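Side-chain contacts in malonyl Coa-acyl carrier protein transacylase (Vibrio cholerae, PDB 3HJV), which probably transfers the malonyl group from malonyl-CoA to acyl carrier protein, supplying the elongation substrate of bacterial fatty acid synthesis: residues Thr37-Glu40 with Ala41-Leu45; Glu146-Ala149 with Lys150-Asp154. One frame throughout, in Å; residues are numbered along the deposited sequence. Where two conformers were deposited one is given.

Contact 1: Thr37-Glu40 with Ala41-Leu45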
ATOM      1  N   THR A  37      -3.172 -13.447  19.029  1.00 11.92           N
ATOM      2  CA  THR A  37      -2.873 -14.034  17.716  1.00 11.85           C
ATOM      3  C   THR A  37      -1.553 -13.520  17.154  1.00 11.56           C
ATOM      4  O   THR A  37      -0.733 -14.307  16.690  1.00 11.04           O
ATOM      5  CB  THR A  37      -4.041 -13.819  16.733  1.00 11.84           C
ATOM      6  OG1 THR A  37      -5.203 -14.424  17.289  1.00 12.96           O
ATOM      7  CG2 THR A  37      -3.745 -14.418  15.345  1.00 12.99           C
ATOM      8  N   PHE A  38      -1.328 -12.210  17.213  1.00 11.49           N
ATOM      9  CA  PHE A  38      -0.060 -11.657  16.755  1.00 12.25           C
ATOM     10  C   PHE A  38       1.113 -12.119  17.609  1.00 11.91           C
ATOM     11  O   PHE A  38       2.212 -12.305  17.099  1.00 12.36           O
ATOM     12  CB  PHE A  38      -0.110 -10.138  16.663  1.00 12.47           C
ATOM     13  CG  PHE A  38      -0.773  -9.659  15.405  1.00 13.16           C
ATOM     14  CD1 PHE A  38      -0.012  -9.316  14.298  1.00 13.05           C
ATOM     15  CD2 PHE A  38      -2.166  -9.536  15.327  1.00 14.14           C
ATOM     16  CE1 PHE A  38      -0.616  -8.875  13.109  1.00 11.99           C
ATOM     17  CE2 PHE A  38      -2.773  -9.106  14.155  1.00 14.54           C
ATOM     18  CZ  PHE A  38      -1.979  -8.773  13.035  1.00 14.58           C
ATOM     19  N   ALA A  39       0.867 -12.352  18.900  1.00 12.30           N
ATOM     20  CA  ALA A  39       1.921 -12.827  19.800  1.00 12.60           C
ATOM     21  C   ALA A  39       2.365 -14.258  19.400  1.00 13.37           C
ATOM     22  O   ALA A  39       3.559 -14.588  19.423  1.00 13.82           O
ATOM     23  CB  ALA A  39       1.432 -12.759  21.277  1.00 13.08           C
ATOM     24  N   GLU A  40       1.404 -15.104  19.044  1.00 13.22           N
ATOM     25  CA  GLU A  40       1.697 -16.457  18.539  1.00 13.38           C
ATOM     26  C   GLU A  40       2.530 -16.379  17.265  1.00 13.41           C
ATOM     27  O   GLU A  40       3.495 -17.099  17.134  1.00 12.63           O
ATOM     28  CB  GLU A  40       0.420 -17.257  18.284  1.00 13.83           C
ATOM     29  CG  GLU A  40      -0.285 -17.648  19.542  1.00 17.93           C
ATOM     30  CD  GLU A  40      -1.685 -18.215  19.329  1.00 23.60           C
ATOM     31  OE1 GLU A  40      -2.208 -18.284  18.193  1.00 22.88           O
ATOM     32  OE2 GLU A  40      -2.288 -18.569  20.364  1.00 30.76           O
ATOM     33  N   ALA A  41       2.182 -15.476  16.342  1.00 13.13           N
ATOM     34  CA  ALA A  41       2.984 -15.283  15.141  1.00 13.21           C
ATOM     35  C   ALA A  41       4.404 -14.844  15.477  1.00 13.36           C
ATOM     36  O   ALA A  41       5.387 -15.311  14.899  1.00 13.01           O
ATOM     37  CB  ALA A  41       2.311 -14.260  14.201  1.00 13.22           C
ATOM     38  N   SER A  42       4.512 -13.897  16.389  1.00 13.18           N
ATOM     39  CA  SER A  42       5.809 -13.371  16.800  1.00 13.93           C
ATOM     40  C   SER A  42       6.743 -14.445  17.390  1.00 14.39           C
ATOM     41  O   SER A  42       7.959 -14.389  17.176  1.00 14.40           O
ATOM     42  CB  SER A  42       5.614 -12.240  17.798  1.00 13.32           C
ATOM     43  OG  SER A  42       4.945 -11.146  17.205  1.00 13.33           O
ATOM     44  N   GLU A  43       6.167 -15.370  18.148  0.70 14.62           N
ATOM     45  CA  GLU A  43       6.905 -16.506  18.711  0.70 15.42           C
ATOM     46  C   GLU A  43       7.623 -17.258  17.587  0.70 15.75           C
ATOM     47  O   GLU A  43       8.808 -17.574  17.693  0.70 16.62           O
ATOM     48  CB  GLU A  43       5.925 -17.427  19.458  0.70 15.56           C
ATOM     49  CG  GLU A  43       5.401 -16.785  20.744  0.70 18.24           C
ATOM     50  CD  GLU A  43       4.091 -17.364  21.310  0.70 22.36           C
ATOM     51  OE1 GLU A  43       3.667 -18.493  20.969  0.70 24.09           O
ATOM     52  OE2 GLU A  43       3.481 -16.653  22.144  0.70 25.49           O
ATOM     53  N   VAL A  44       6.911 -17.489  16.489  1.00 15.46           N
ATOM     54  CA  VAL A  44       7.412 -18.232  15.335  1.00 16.89           C
ATOM     55  C   VAL A  44       8.437 -17.444  14.521  1.00 16.29           C
ATOM     56  O   VAL A  44       9.423 -17.993  14.034  1.00 16.60           O
ATOM     57  CB  VAL A  44       6.231 -18.569  14.337  1.00 18.02           C
ATOM     58  CG1 VAL A  44       6.776 -19.177  13.042  1.00 20.49           C
ATOM     59  CG2 VAL A  44       5.191 -19.483  14.981  1.00 20.38           C
ATOM     60  N   LEU A  45       8.167 -16.144  14.360  1.00 14.88           N
ATOM     61  CA  LEU A  45       8.967 -15.273  13.513  1.00 14.37           C
ATOM     62  C   LEU A  45      10.231 -14.762  14.163  1.00 14.33           C
ATOM     63  O   LEU A  45      11.170 -14.459  13.459  1.00 15.67           O
ATOM     64  CB  LEU A  45       8.128 -14.071  13.056  1.00 14.73           C
ATOM     65  CG  LEU A  45       6.901 -14.412  12.206  1.00 12.83           C
ATOM     66  CD1 LEU A  45       5.999 -13.179  12.013  1.00 13.01           C
ATOM     67  CD2 LEU A  45       7.341 -14.979  10.868  1.00 15.48           C
TER

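Contact 2: Glu146-Ala149 with Lys150-Asp154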
ATOM      1  N   GLU A 146      -8.952 -14.210 -23.390  0.50 19.26           N
ATOM      2  CA  GLU A 146      -8.335 -14.770 -24.599  0.50 19.34           C
ATOM      3  C   GLU A 146      -7.482 -13.782 -25.393  0.50 18.81           C
ATOM      4  O   GLU A 146      -6.467 -14.177 -25.991  0.50 18.11           O
ATOM      5  CB  GLU A 146      -9.368 -15.459 -25.480  0.50 20.00           C
ATOM      6  CG  GLU A 146      -9.826 -16.758 -24.874  0.50 21.81           C
ATOM      7  CD  GLU A 146      -8.658 -17.660 -24.519  0.50 25.44           C
ATOM      8  OE1 GLU A 146      -7.531 -17.419 -25.018  0.50 28.02           O
ATOM      9  OE2 GLU A 146      -8.865 -18.617 -23.740  0.50 27.53           O
ATOM     10  N   ALA A 147      -7.874 -12.509 -25.403  1.00 18.34           N
ATOM     11  CA  ALA A 147      -7.060 -11.487 -26.055  1.00 17.74           C
ATOM     12  C   ALA A 147      -5.754 -11.258 -25.312  1.00 16.69           C
ATOM     13  O   ALA A 147      -4.716 -11.016 -25.946  1.00 16.80           O
ATOM     14  CB  ALA A 147      -7.822 -10.176 -26.156  1.00 18.01           C
ATOM     15  N   ILE A 148      -5.811 -11.298 -23.974  1.00 15.68           N
ATOM     16  CA  ILE A 148      -4.609 -11.132 -23.154  1.00 16.21           C
ATOM     17  C   ILE A 148      -3.648 -12.312 -23.428  1.00 15.69           C
ATOM     18  O   ILE A 148      -2.441 -12.127 -23.602  1.00 15.61           O
ATOM     19  CB  ILE A 148      -4.925 -11.096 -21.646  1.00 17.03           C
ATOM     20  CG1 ILE A 148      -5.885  -9.937 -21.275  1.00 20.46           C
ATOM     21  CG2 ILE A 148      -3.623 -10.984 -20.878  1.00 19.58           C
ATOM     22  CD1 ILE A 148      -5.214  -8.688 -20.918  1.00 23.12           C
ATOM     23  N   ALA A 149      -4.192 -13.523 -23.489  1.00 15.69           N
ATOM     24  CA  ALA A 149      -3.378 -14.715 -23.750  1.00 15.61           C
ATOM     25  C   ALA A 149      -2.677 -14.570 -25.104  1.00 15.17           C
ATOM     26  O   ALA A 149      -1.497 -14.908 -25.240  1.00 15.58           O
ATOM     27  CB  ALA A 149      -4.240 -16.005 -23.724  1.00 15.07           C
ATOM     28  N   LYS A 150      -3.399 -14.058 -26.093  1.00 15.68           N
ATOM     29  CA  LYS A 150      -2.836 -13.852 -27.428  1.00 15.86           C
ATOM     30  C   LYS A 150      -1.728 -12.812 -27.402  1.00 15.00           C
ATOM     31  O   LYS A 150      -0.680 -13.008 -28.035  1.00 15.12           O
ATOM     32  CB  LYS A 150      -3.916 -13.435 -28.425  1.00 16.55           C
ATOM     33  CG  LYS A 150      -3.435 -13.364 -29.869  1.00 20.01           C
ATOM     34  CD  LYS A 150      -4.550 -12.946 -30.853  1.00 25.75           C
ATOM     35  CE  LYS A 150      -5.811 -13.820 -30.755  1.00 28.14           C
ATOM     36  NZ  LYS A 150      -6.745 -13.527 -31.873  1.00 31.13           N
ATOM     37  N   ALA A 151      -1.948 -11.707 -26.687  1.00 14.59           N
ATOM     38  CA  ALA A 151      -0.915 -10.664 -26.551  1.00 14.64           C
ATOM     39  C   ALA A 151       0.357 -11.226 -25.895  1.00 14.21           C
ATOM     40  O   ALA A 151       1.481 -10.938 -26.321  1.00 14.64           O
ATOM     41  CB  ALA A 151      -1.471  -9.440 -25.771  1.00 14.67           C
ATOM     42  N   CYS A 152       0.190 -12.031 -24.849  1.00 14.39           N
ATOM     43  CA  CYS A 152       1.326 -12.656 -24.190  1.00 14.56           C
ATOM     44  C   CYS A 152       2.095 -13.608 -25.132  1.00 13.74           C
ATOM     45  O   CYS A 152       3.326 -13.607 -25.140  1.00 14.11           O
ATOM     46  CB  CYS A 152       0.881 -13.396 -22.936  1.00 14.35           C
ATOM     47  SG  CYS A 152       0.353 -12.264 -21.637  1.00 17.62           S
ATOM     48  N   ALA A 153       1.378 -14.388 -25.943  1.00 14.05           N
ATOM     49  CA  ALA A 153       2.056 -15.292 -26.869  1.00 13.38           C
ATOM     50  C   ALA A 153       2.866 -14.502 -27.890  1.00 13.34           C
ATOM     51  O   ALA A 153       4.046 -14.813 -28.142  1.00 12.44           O
ATOM     52  CB  ALA A 153       1.054 -16.234 -27.567  1.00 13.74           C
ATOM     53  N   ASP A 154       2.242 -13.466 -28.450  1.00 13.49           N
ATOM     54  CA  ASP A 154       2.893 -12.583 -29.407  1.00 13.90           C
ATOM     55  C   ASP A 154       4.143 -11.881 -28.824  1.00 13.41           C
ATOM     56  O   ASP A 154       5.138 -11.629 -29.520  1.00 13.63           O
ATOM     57  CB  ASP A 154       1.890 -11.536 -29.914  1.00 14.85           C
ATOM     58  CG  ASP A 154       0.716 -12.139 -30.750  1.00 18.42           C
ATOM     59  OD1 ASP A 154       0.686 -13.355 -31.108  1.00 18.19           O
ATOM     60  OD2 ASP A 154      -0.208 -11.359 -31.075  1.00 22.04           O
TER

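Contact 1: Thr37-Glu40 with Ala41-Leu45
Ser42 folds back on Phe38 in the last turns of the amphipathic alpha-helix 32-45 of the acyltransferase fold. The backbone N-H and the hydroxyl of Ser42 both grip the carbonyl of Phe38: Ser42 N lies 2.9 Å from Phe38 O and Ser42 OG 3.0 Å from the same Phe38 O. They arrive from opposite faces of the carbonyl plane, the hydroxyl well above it, 37° out. With OG beside its own backbone N (chi1 -64°), the hydroxyl can reach back one turn; OG also accepts a hydrogen bond from Leu49 N, tying the helix end to the start of helix 49-55.

Plain i to i+4 backbone bonds run alongside, Ala41 N to Thr37 O at 3.2 Å and Glu43 N to Ala39 O at 3.0 Å; that from Val44 N to Glu40 O is weak.

Of the apolar groups, Phe38 meets Trp50 edge-to-face and Ala41 rests on Leu49.

Among the acids, Glu40 OE1 forms a salt bridge with Arg80 on helix 64-84. Over the backbone of the same Glu40, one methyl of Val44 closes the contact: CG2, beside its own backbone N, is 3.6 Å from Glu40 O.

Contact 2: Glu146-Ala149 with Lys150-Asp154
Lys150, Ala151, Cys152 and Ala153 each give their backbone N-H to the carbonyl four residues earlier, so 146-154 runs as alpha-helix. The bonds from Lys150 N to Glu146 O, 3.1 Å, and from Ala153 N to Ala149 O, 3.0 Å, bracket the set. Cys152 N to Ile148 O, at 2.9 Å, is the straightest, with 165° at the hydrogen, the donor nearly in line with the C=O bond.

On the buried face, Ile148 CG2 makes an apolar contact with Cys152 SG at 4.2 Å. The thiol sits beside its backbone N (chi1 -69°), which turns SG back toward the preceding turn and leaves it 3.4 Å from Ile148 O. Both residues pack on Ile174 of strand 171-175, while Ala151 meets Leu187 and Cys188 of helix 178-190.

On the exposed face Lys150 touches the earlier turn through its base, CB lying 3.6 Å from Ala147 O. CG is anti to the backbone N (chi1 -173°), and the chain bends at chi3 as its amine leads away. With Ile148, Ala151 and Cys152 buried and Glu146, Lys150 and alanines on its outer face, this is the first helix of the ferredoxin-like beta-alpha-beta-beta-alpha-beta subdomain, packed on its sheet beside helix 178-190.

Overall arrangement
Contacts 1 and 2 are separate single-helix contacts on opposite sides of the chain's centre, with their own centres 43 Å apart and nearest atoms about 33 Å apart. The centre of contact 1 lies about 20 Å, and that of contact 2 about 24 Å, from the centre of the chain. Contact 1 is in the helical part of the fold, where helix 32-45 packs on helices 49-55, 64-84 and 112-128. Contact 2 belongs to the subdomain built on the mixed sheet. In this family the active site generally lies between a larger alpha/beta part and a smaller ferredoxin-like part; the two helices probably belong to these different parts. Neither contact involves the second chain of the assembly.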